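Local atomic coordinates of D-aminoacyl-tRNA deacylase (Archaeoglobus fulgidus, PDB entry 1YQE), a protein that probably hydrolyses D-aminoacyl-tRNAs to free tRNA and D-amino acids as a zinc-dependent enzyme, so countering the toxicity of these wrongly charged tRNAs. Residues E224-T227 against A228-V232; I243-E247 against K248-S252; S252-K255 against K256-E260; E268-K271 against S272-K276. All blocks are in the same frame, centred on the assembly; numbering follows the deposited sequence.

Interaction 1 (E224-T227 against A228-V232)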
loop_
_atom_site.group_PDB
_atom_site.type_symbol
_atom_site.label_atom_id
_atom_site.label_comp_id
_atom_site.label_asym_id
_atom_site.label_seq_id
_atom_site.Cartn_x
_atom_site.Cartn_y
_atom_site.Cartn_z
ATOM N N GLU A 224 -8.660 16.712 -12.153
ATOM C CA GLU A 224 -9.505 16.884 -13.333
ATOM C C GLU A 224 -10.199 15.621 -13.823
ATOM O O GLU A 224 -11.202 15.695 -14.536
ATOM C CB GLU A 224 -8.691 17.464 -14.492
ATOM C CG GLU A 224 -8.101 18.842 -14.253
ATOM C CD GLU A 224 -7.029 18.853 -13.173
ATOM O OE1 GLU A 224 -6.301 17.845 -13.041
ATOM O OE2 GLU A 224 -6.909 19.882 -12.470
ATOM N N HIS A 225 -9.672 14.464 -13.445
ATOM C CA HIS A 225 -10.243 13.197 -13.876
ATOM C C HIS A 225 -11.078 12.497 -12.816
ATOM O O HIS A 225 -11.703 11.475 -13.091
ATOM C CB HIS A 225 -9.131 12.268 -14.358
ATOM C CG HIS A 225 -8.504 12.700 -15.648
ATOM N ND1 HIS A 225 -9.166 12.632 -16.856
ATOM C CD2 HIS A 225 -7.283 13.216 -15.916
ATOM C CE1 HIS A 225 -8.377 13.084 -17.814
ATOM N NE2 HIS A 225 -7.228 13.445 -17.270
ATOM N N LEU A 226 -11.084 13.040 -11.603
ATOM C CA LEU A 226 -11.862 12.452 -10.519
ATOM C C LEU A 226 -13.326 12.833 -10.666
ATOM O O LEU A 226 -13.644 13.919 -11.144
ATOM C CB LEU A 226 -11.377 12.962 -9.161
ATOM C CG LEU A 226 -9.983 12.629 -8.638
ATOM C CD1 LEU A 226 -9.768 13.404 -7.342
ATOM C CD2 LEU A 226 -9.843 11.125 -8.396
ATOM N N THR A 227 -14.215 11.932 -10.261
ATOM C CA THR A 227 -15.648 12.197 -10.290
ATOM C C THR A 227 -16.166 11.842 -8.904
ATOM O O THR A 227 -15.500 11.125 -8.159
ATOM C CB THR A 227 -16.384 11.330 -11.327
ATOM O OG1 THR A 227 -16.198 9.945 -11.012
ATOM C CG2 THR A 227 -15.858 11.617 -12.734
ATOM N N ALA A 228 -17.339 12.346 -8.550
ATOM C CA ALA A 228 -17.905 12.044 -7.249
ATOM C C ALA A 228 -18.127 10.538 -7.124
ATOM O O ALA A 228 -17.889 9.963 -6.064
ATOM C CB ALA A 228 -19.217 12.789 -7.059
ATOM N N GLU A 229 -18.562 9.897 -8.209
ATOM C CA GLU A 229 -18.817 8.457 -8.175
ATOM C C GLU A 229 -17.539 7.637 -8.021
ATOM O O GLU A 229 -17.535 6.599 -7.359
ATOM C CB GLU A 229 -19.586 8.014 -9.426
ATOM C CG GLU A 229 -19.930 6.528 -9.439
ATOM C CD GLU A 229 -20.537 6.043 -8.122
ATOM O OE1 GLU A 229 -21.557 6.618 -7.677
ATOM O OE2 GLU A 229 -19.992 5.080 -7.532
ATOM N N PHE A 230 -16.453 8.095 -8.634
ATOM C CA PHE A 230 -15.190 7.386 -8.511
ATOM C C PHE A 230 -14.737 7.458 -7.053
ATOM O O PHE A 230 -14.254 6.473 -6.498
ATOM C CB PHE A 230 -14.122 8.013 -9.407
ATOM C CG PHE A 230 -12.857 7.206 -9.490
ATOM C CD1 PHE A 230 -12.833 5.998 -10.175
ATOM C CD2 PHE A 230 -11.692 7.645 -8.864
ATOM C CE1 PHE A 230 -11.670 5.235 -10.241
ATOM C CE2 PHE A 230 -10.523 6.890 -8.922
ATOM C CZ PHE A 230 -10.511 5.686 -9.611
ATOM N N LEU A 231 -14.886 8.628 -6.436
ATOM C CA LEU A 231 -14.493 8.783 -5.039
ATOM C C LEU A 231 -15.336 7.891 -4.131
ATOM O O LEU A 231 -14.834 7.361 -3.142
ATOM C CB LEU A 231 -14.610 10.244 -4.597
ATOM C CG LEU A 231 -13.514 11.175 -5.127
ATOM C CD1 LEU A 231 -13.724 12.582 -4.568
ATOM C CD2 LEU A 231 -12.143 10.642 -4.719
ATOM N N VAL A 232 -16.614 7.726 -4.461
ATOM C CA VAL A 232 -17.484 6.864 -3.661
ATOM C C VAL A 232 -16.987 5.425 -3.755
ATOM O O VAL A 232 -16.985 4.691 -2.762
ATOM C CB VAL A 232 -18.950 6.931 -4.146
ATOM C CG1 VAL A 232 -19.752 5.780 -3.550
ATOM C CG2 VAL A 232 -19.563 8.262 -3.739
#
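With chi1 at 60°, T227 holds OG1 between its own backbone N and carbonyl carbon, a position from which the hydroxyl reaches forward to the amide of F230. F230 in turn has its CG opposite the backbone N (chi1 -171°), which sends the ring back along the chain to L226. T227 OG1 accepts from F230 N at 3.0 Å. The same T227 OG1 lies 3.3 Å from F230 CB, and the threonine side chain passes at about a right angle to the phenylalanine. One turn on, the carbonyl of T227 takes the amide of L231, with T227 O at 3.1 Å from L231 N and an N-H...O angle of 163°. T227 is thus the N-cap of helix 228-238: its hydroxyl occupies an amide of the first turn, and its carbonyl begins the helical i to i+4 series. The residue before the cap completes a hydrophobic staple. L226 CD2 comes within 4.4 Å of L231 CD2, joining the residue ahead of the cap to the fourth residue of the helix. The same methyl, L226 CD2, meets the ring of F230 obliquely, 4.0 Å from F230 CD2. L231 also lays its side chain against the capping carbonyl, with L231 CG 3.6 Å from T227 O. Both leucines are buried, resting on F218 of strand 212-218 and on I257 of helix 252-265, while the phenylalanine packs on V97 and L109 from loops.

Interaction 2 (I243-E247 against K248-S252)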
loop_
_atom_site.group_PDB
_atom_site.type_symbol
_atom_site.label_atom_id
_atom_site.label_comp_id
_atom_site.label_asym_id
_atom_site.label_seq_id
_atom_site.Cartn_x
_atom_site.Cartn_y
_atom_site.Cartn_z
ATOM N N ILE A 243 -12.960 11.141 4.495
ATOM C CA ILE A 243 -12.202 11.601 3.341
ATOM C C ILE A 243 -11.378 12.729 3.950
ATOM O O ILE A 243 -11.932 13.637 4.564
ATOM C CB ILE A 243 -13.066 12.217 2.219
ATOM C CG1 ILE A 243 -13.972 11.159 1.595
ATOM C CG2 ILE A 243 -12.150 12.793 1.125
ATOM C CD1 ILE A 243 -14.907 11.698 0.531
ATOM N N ILE A 244 -10.061 12.652 3.827
ATOM C CA ILE A 244 -9.204 13.708 4.354
ATOM C C ILE A 244 -8.692 14.501 3.163
ATOM O O ILE A 244 -8.281 13.922 2.161
ATOM C CB ILE A 244 -8.000 13.130 5.131
ATOM C CG1 ILE A 244 -8.485 12.442 6.405
ATOM C CG2 ILE A 244 -7.020 14.240 5.480
ATOM C CD1 ILE A 244 -7.410 11.639 7.108
ATOM N N ILE A 245 -8.728 15.826 3.264
ATOM C CA ILE A 245 -8.249 16.665 2.174
ATOM C C ILE A 245 -6.997 17.432 2.574
ATOM O O ILE A 245 -6.817 17.793 3.740
ATOM C CB ILE A 245 -9.315 17.700 1.727
ATOM C CG1 ILE A 245 -9.751 18.550 2.924
ATOM C CG2 ILE A 245 -10.502 16.990 1.082
ATOM C CD1 ILE A 245 -10.666 19.702 2.559
ATOM N N ASP A 246 -6.122 17.647 1.601
ATOM C CA ASP A 246 -4.906 18.416 1.824
ATOM C C ASP A 246 -5.405 19.817 1.487
ATOM O O ASP A 246 -5.361 20.235 0.330
ATOM C CB ASP A 246 -3.814 17.983 0.842
ATOM C CG ASP A 246 -2.515 18.747 1.036
ATOM O OD1 ASP A 246 -2.576 19.948 1.368
ATOM O OD2 ASP A 246 -1.434 18.152 0.840
ATOM N N GLU A 247 -5.903 20.519 2.502
ATOM C CA GLU A 247 -6.474 21.852 2.332
ATOM C C GLU A 247 -5.645 22.863 1.545
ATOM O O GLU A 247 -6.180 23.854 1.050
ATOM C CB GLU A 247 -6.861 22.448 3.698
ATOM C CG GLU A 247 -5.730 22.604 4.704
ATOM C CD GLU A 247 -5.525 21.370 5.563
ATOM O OE1 GLU A 247 -5.127 20.317 5.021
ATOM O OE2 GLU A 247 -5.764 21.455 6.785
ATOM N N LYS A 248 -4.350 22.613 1.412
ATOM C CA LYS A 248 -3.491 23.530 0.672
ATOM C C LYS A 248 -3.332 23.071 -0.776
ATOM O O LYS A 248 -2.810 23.803 -1.619
ATOM C CB LYS A 248 -2.118 23.625 1.349
ATOM C CG LYS A 248 -1.126 24.518 0.617
ATOM C CD LYS A 248 0.168 24.709 1.398
ATOM C CE LYS A 248 -0.061 25.491 2.685
ATOM N NZ LYS A 248 1.222 25.812 3.370
ATOM N N SER A 249 -3.807 21.863 -1.059
ATOM C CA SER A 249 -3.700 21.291 -2.396
ATOM C C SER A 249 -5.020 21.296 -3.165
ATOM O O SER A 249 -5.051 21.616 -4.353
ATOM C CB SER A 249 -3.164 19.858 -2.296
ATOM O OG SER A 249 -2.978 19.282 -3.575
ATOM N N VAL A 250 -6.108 20.945 -2.488
ATOM C CA VAL A 250 -7.417 20.897 -3.129
ATOM C C VAL A 250 -7.972 22.277 -3.488
ATOM O O VAL A 250 -7.797 23.245 -2.746
ATOM C CB VAL A 250 -8.456 20.180 -2.233
ATOM C CG1 VAL A 250 -7.946 18.793 -1.845
ATOM C CG2 VAL A 250 -8.743 21.016 -0.994
ATOM N N ASN A 251 -8.635 22.360 -4.635
ATOM C CA ASN A 251 -9.244 23.609 -5.068
ATOM C C ASN A 251 -10.747 23.475 -4.850
ATOM O O ASN A 251 -11.233 22.396 -4.508
ATOM C CB ASN A 251 -8.938 23.886 -6.545
ATOM C CG ASN A 251 -9.211 22.693 -7.432
ATOM O OD1 ASN A 251 -10.270 22.074 -7.352
ATOM N ND2 ASN A 251 -8.256 22.368 -8.293
ATOM N N SER A 252 -11.486 24.562 -5.036
ATOM C CA SER A 252 -12.928 24.523 -4.831
ATOM C C SER A 252 -13.632 23.531 -5.748
ATOM O O SER A 252 -14.673 22.979 -5.390
ATOM C CB SER A 252 -13.523 25.923 -5.005
ATOM O OG SER A 252 -12.902 26.606 -6.077
#
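D246 and the three residues K248, S249 and V250 form a tight turn at the C-terminal end of strand 242-245, where the chain leaves the four-stranded parallel sheet for helix 252-265. E247 and K248, the central pair of the turn D246-S249, have type I beta-turn torsions, and the aspartate side chain adds an Asx turn. From D246 CB, which lies 3.7 Å from S249 CB, the side chain runs opposite to the backbone N (chi1 -180°) and alongside the serine. D246 CG keeps to the same neighbour, 3.6 Å from S249 CB. At the tip the two oxygens differ in role. D246 OD1 accepts from the amide of K248 with its anti lone pair, at 3.2 Å from K248 N and with a bent N-H...O angle of 143°; D246 OD2 passes S249 CB at van der Waals range. The main-chain O of D246 is gripped by two amides. V250 N approaches D246 O nearly along the C=O direction at 3.0 Å, whereas S249 N, at 2.6 Å from D246 O, stands above the carbonyl plane. This carbonyl therefore closes a four-residue and a five-residue turn at once, while D246 is also the centre of an inverse gamma turn. S249 OG bonds to G196 N, and the E247 carboxylate to S272 OG and K273 N. V250 sets its two methyls about the twice-accepting O of D246, V250 CG2 4.1 Å from E247 CA and V250 CG1 4.0 Å from I245 CB.

Interaction 3 (S252-K255 against K256-E260)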
loop_
_atom_site.group_PDB
_atom_site.type_symbol
_atom_site.label_atom_id
_atom_site.label_comp_id
_atom_site.label_asym_id
_atom_site.label_seq_id
_atom_site.Cartn_x
_atom_site.Cartn_y
_atom_site.Cartn_z
ATOM N N SER A 252 -11.486 24.562 -5.036
ATOM C CA SER A 252 -12.928 24.523 -4.831
ATOM C C SER A 252 -13.632 23.531 -5.748
ATOM O O SER A 252 -14.673 22.979 -5.390
ATOM C CB SER A 252 -13.523 25.923 -5.005
ATOM O OG SER A 252 -12.902 26.606 -6.077
ATOM N N ALA A 253 -13.065 23.294 -6.926
ATOM C CA ALA A 253 -13.667 22.359 -7.870
ATOM C C ALA A 253 -13.634 20.936 -7.325
ATOM O O ALA A 253 -14.649 20.236 -7.324
ATOM C CB ALA A 253 -12.939 22.421 -9.207
ATOM N N VAL A 254 -12.467 20.507 -6.858
ATOM C CA VAL A 254 -12.337 19.159 -6.325
ATOM C C VAL A 254 -13.042 19.031 -4.973
ATOM O O VAL A 254 -13.544 17.961 -4.638
ATOM C CB VAL A 254 -10.838 18.741 -6.206
ATOM C CG1 VAL A 254 -10.135 19.568 -5.150
ATOM C CG2 VAL A 254 -10.732 17.252 -5.903
ATOM N N LYS A 255 -13.096 20.117 -4.204
ATOM C CA LYS A 255 -13.777 20.068 -2.912
ATOM C C LYS A 255 -15.263 19.794 -3.122
ATOM O O LYS A 255 -15.920 19.185 -2.282
ATOM C CB LYS A 255 -13.591 21.379 -2.137
ATOM C CG LYS A 255 -12.152 21.633 -1.702
ATOM C CD LYS A 255 -12.061 22.597 -0.517
ATOM C CE LYS A 255 -12.646 23.965 -0.842
ATOM N NZ LYS A 255 -12.573 24.877 0.335
ATOM N N LYS A 256 -15.788 20.237 -4.257
ATOM C CA LYS A 256 -17.191 20.021 -4.568
ATOM C C LYS A 256 -17.485 18.532 -4.752
ATOM O O LYS A 256 -18.440 18.007 -4.182
ATOM C CB LYS A 256 -17.580 20.782 -5.837
ATOM C CG LYS A 256 -19.047 20.627 -6.215
ATOM C CD LYS A 256 -19.364 21.352 -7.514
ATOM C CE LYS A 256 -20.809 21.128 -7.938
ATOM N NZ LYS A 256 -21.109 21.805 -9.232
ATOM N N ILE A 257 -16.662 17.850 -5.543
ATOM C CA ILE A 257 -16.884 16.431 -5.772
ATOM C C ILE A 257 -16.567 15.637 -4.513
ATOM O O ILE A 257 -17.148 14.585 -4.282
ATOM C CB ILE A 257 -16.051 15.901 -6.957
ATOM C CG1 ILE A 257 -14.564 15.932 -6.624
ATOM C CG2 ILE A 257 -16.335 16.741 -8.199
ATOM C CD1 ILE A 257 -13.693 15.378 -7.729
ATOM N N VAL A 258 -15.644 16.141 -3.698
ATOM C CA VAL A 258 -15.315 15.466 -2.446
ATOM C C VAL A 258 -16.556 15.496 -1.556
ATOM O O VAL A 258 -16.966 14.473 -1.019
ATOM C CB VAL A 258 -14.137 16.162 -1.714
ATOM C CG1 VAL A 258 -14.159 15.823 -0.225
ATOM C CG2 VAL A 258 -12.821 15.716 -2.332
ATOM N N ASN A 259 -17.153 16.675 -1.415
ATOM C CA ASN A 259 -18.354 16.834 -0.598
ATOM C C ASN A 259 -19.505 16.009 -1.160
ATOM O O ASN A 259 -20.296 15.444 -0.407
ATOM C CB ASN A 259 -18.748 18.312 -0.516
ATOM C CG ASN A 259 -17.861 19.098 0.433
ATOM O OD1 ASN A 259 -17.954 20.321 0.516
ATOM N ND2 ASN A 259 -17.003 18.394 1.160
ATOM N N GLU A 260 -19.588 15.936 -2.484
ATOM C CA GLU A 260 -20.628 15.147 -3.133
ATOM C C GLU A 260 -20.452 13.689 -2.717
ATOM O O GLU A 260 -21.398 13.038 -2.270
ATOM C CB GLU A 260 -20.518 15.253 -4.661
ATOM C CG GLU A 260 -20.857 16.619 -5.239
ATOM C CD GLU A 260 -20.767 16.657 -6.762
ATOM O OE1 GLU A 260 -19.653 16.530 -7.310
ATOM O OE2 GLU A 260 -21.817 16.813 -7.417
#
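K256 opens the run by sharing its amide between two carbonyls of the preceding turn. The bond to S252 O is long, 3.2 Å from K256 N, with the donor lifted out of the carbonyl plane; that to A253 O is weak. K256 CB sits close over the second acceptor, 3.3 Å from A253 O, before the extended chain heads away. I257 follows with CG1 wedged between its backbone N and carbonyl carbon (chi1 67°), an uncommon choice in a helix. This presses I257 CG1 to 3.0 Å from V254 O, a tight approach, and carries I257 CD1 to within 4.0 Å of V254 CG2, the two side chains crossing at a slant. V258 N donates to V254 O at 2.9 Å, and V258 CG2 lies beside V254 O at 3.3 Å. I257 CG1 and V258 CG2 thus both crowd the oxygen that accepts from V258 N. N259 repeats the helical bond one residue on, N259 N to K255 O at 2.9 Å and 164°, its amide carbon CG drawn up beside that acceptor. The valines and I257 face inward onto V194, V269 and L231, while the lysines lie on the exposed side. N251 caps the turn by accepting from V254 N. This is the amphipathic helix of a beta-alpha-beta unit, linking strands 242-245 and 268-271.

Interaction 4 (E268-K271 against S272-K276)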
loop_
_atom_site.group_PDB
_atom_site.type_symbol
_atom_site.label_atom_id
_atom_site.label_comp_id
_atom_site.label_asym_id
_atom_site.label_seq_id
_atom_site.Cartn_x
_atom_site.Cartn_y
_atom_site.Cartn_z
ATOM N N GLU A 268 -17.541 11.401 6.667
ATOM C CA GLU A 268 -17.179 12.761 7.050
ATOM C C GLU A 268 -15.891 13.277 6.410
ATOM O O GLU A 268 -14.909 12.548 6.288
ATOM C CB GLU A 268 -17.064 12.851 8.577
ATOM C CG GLU A 268 -16.482 14.167 9.080
ATOM C CD GLU A 268 -16.477 14.261 10.597
ATOM O OE1 GLU A 268 -16.022 13.302 11.256
ATOM O OE2 GLU A 268 -16.923 15.301 11.127
ATOM N N VAL A 269 -15.905 14.545 6.006
ATOM C CA VAL A 269 -14.733 15.177 5.403
ATOM C C VAL A 269 -13.953 15.929 6.479
ATOM O O VAL A 269 -14.531 16.716 7.226
ATOM C CB VAL A 269 -15.125 16.204 4.320
ATOM C CG1 VAL A 269 -13.870 16.857 3.749
ATOM C CG2 VAL A 269 -15.916 15.531 3.214
ATOM N N LEU A 270 -12.643 15.691 6.545
ATOM C CA LEU A 270 -11.772 16.346 7.521
ATOM C C LEU A 270 -10.527 16.966 6.881
ATOM O O LEU A 270 -9.931 16.390 5.966
ATOM C CB LEU A 270 -11.317 15.341 8.586
ATOM C CG LEU A 270 -12.343 14.815 9.590
ATOM C CD1 LEU A 270 -11.681 13.769 10.480
ATOM C CD2 LEU A 270 -12.889 15.965 10.428
ATOM N N LYS A 271 -10.133 18.141 7.362
ATOM C CA LYS A 271 -8.935 18.799 6.844
ATOM C C LYS A 271 -7.726 18.133 7.503
ATOM O O LYS A 271 -7.783 17.779 8.675
ATOM C CB LYS A 271 -8.979 20.303 7.148
ATOM C CG LYS A 271 -10.106 21.008 6.400
ATOM C CD LYS A 271 -9.939 22.522 6.331
ATOM C CE LYS A 271 -10.261 23.208 7.646
ATOM N NZ LYS A 271 -10.279 24.698 7.467
ATOM N N SER A 272 -6.646 17.956 6.744
ATOM C CA SER A 272 -5.445 17.289 7.246
ATOM C C SER A 272 -4.874 17.897 8.523
ATOM O O SER A 272 -4.348 17.176 9.374
ATOM C CB SER A 272 -4.355 17.264 6.168
ATOM O OG SER A 272 -3.746 18.535 6.017
ATOM N N LYS A 273 -4.968 19.218 8.656
ATOM C CA LYS A 273 -4.450 19.889 9.843
ATOM C C LYS A 273 -5.252 19.489 11.074
ATOM O O LYS A 273 -4.694 19.299 12.152
ATOM C CB LYS A 273 -4.494 21.411 9.661
ATOM C CG LYS A 273 -3.986 22.187 10.871
ATOM C CD LYS A 273 -4.054 23.690 10.652
ATOM C CE LYS A 273 -3.520 24.431 11.868
ATOM N NZ LYS A 273 -2.120 24.020 12.176
ATOM N N LYS A 274 -6.567 19.358 10.912
ATOM C CA LYS A 274 -7.430 18.970 12.022
ATOM C C LYS A 274 -7.131 17.534 12.449
ATOM O O LYS A 274 -7.124 17.223 13.642
ATOM C CB LYS A 274 -8.904 19.111 11.626
ATOM C CG LYS A 274 -9.887 18.796 12.747
ATOM C CD LYS A 274 -11.297 19.250 12.386
ATOM C CE LYS A 274 -12.289 18.938 13.496
ATOM N NZ LYS A 274 -12.421 17.473 13.739
ATOM N N VAL A 275 -6.880 16.663 11.473
ATOM C CA VAL A 275 -6.565 15.266 11.757
ATOM C C VAL A 275 -5.263 15.171 12.550
ATOM O O VAL A 275 -5.189 14.476 13.566
ATOM C CB VAL A 275 -6.413 14.444 10.453
ATOM C CG1 VAL A 275 -5.940 13.025 10.777
ATOM C CG2 VAL A 275 -7.737 14.403 9.712
ATOM N N LYS A 276 -4.238 15.876 12.082
ATOM C CA LYS A 276 -2.938 15.875 12.746
ATOM C C LYS A 276 -3.022 16.405 14.177
ATOM O O LYS A 276 -2.269 15.981 15.053
ATOM C CB LYS A 276 -1.944 16.727 11.952
ATOM C CG LYS A 276 -1.578 16.155 10.596
ATOM C CD LYS A 276 -0.735 17.127 9.778
ATOM C CE LYS A 276 0.604 17.419 10.440
ATOM N NZ LYS A 276 1.405 18.389 9.641
#
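L270 and V275 meet at about a right angle where strand 268-271, at the edge of the parallel sheet, passes without a loop into helix 272-278. The segment axes turn by 84° at this strand-to-helix junction, and L270, next to last in the strand, fills the inside of the bend. V275 points CG2 at the leucine: V275 CG2 lies 3.9 Å from L270 CB and 4.1 Å from L270 CD1, so that one methyl covers both the root and one branch of the leucine. The other branch is left to K274, whose chain crosses L270 obliquely. It runs with CG opposite the backbone N and bends at its last torsion (chi4 -63°), which folds the amine back until K274 NZ lies 3.7 Å from L270 CD2. Both CD and the amine end of the lysine thus lie against this methyl, and D278 is a long, weak ionic partner of K274 NZ. K271 is the N-cap residue, and it is its carbonyl that serves the first turn: V275 N donates to K271 O at 3.1 Å, while the bond from K274 N is weak. Neighbouring amides of the first turn find acceptors beyond the helix, S272 pairing through its backbone with I245 and K273 with the carboxylate of E247. L270 and V275 both touch F212 of strand 212-218, and V275 also touches I206. K274 CB lies 3.4 Å from K271 O, and V275 CG2 approaches the same K271 O from a different direction, at 3.5 Å.

How the interactions relate
The four contacts follow one another along the C-terminal part of the chain, and all lie in the part that builds the four-stranded parallel sheet and its flanking helices. Interactions 1 and 3 lie 9 Å apart between centres and pack directly, L226 CB resting 3.6 Å from I257 CD1, so the capped helix start sits on the next helix. Interaction 2 runs into interaction 3 at S252, with V250 CG2 3.5 Å from K255 CG. Between interactions 2 and 4 the link is polar: E247 OE1 to S272 OG, 2.5 Å, is a probable hydrogen bond, and I243 O 2.9 Å from L270 N joins neighbouring strands. The pyrophosphate pocket lies apart, with R79 and E156 among its residues on strands of the larger mixed sheet.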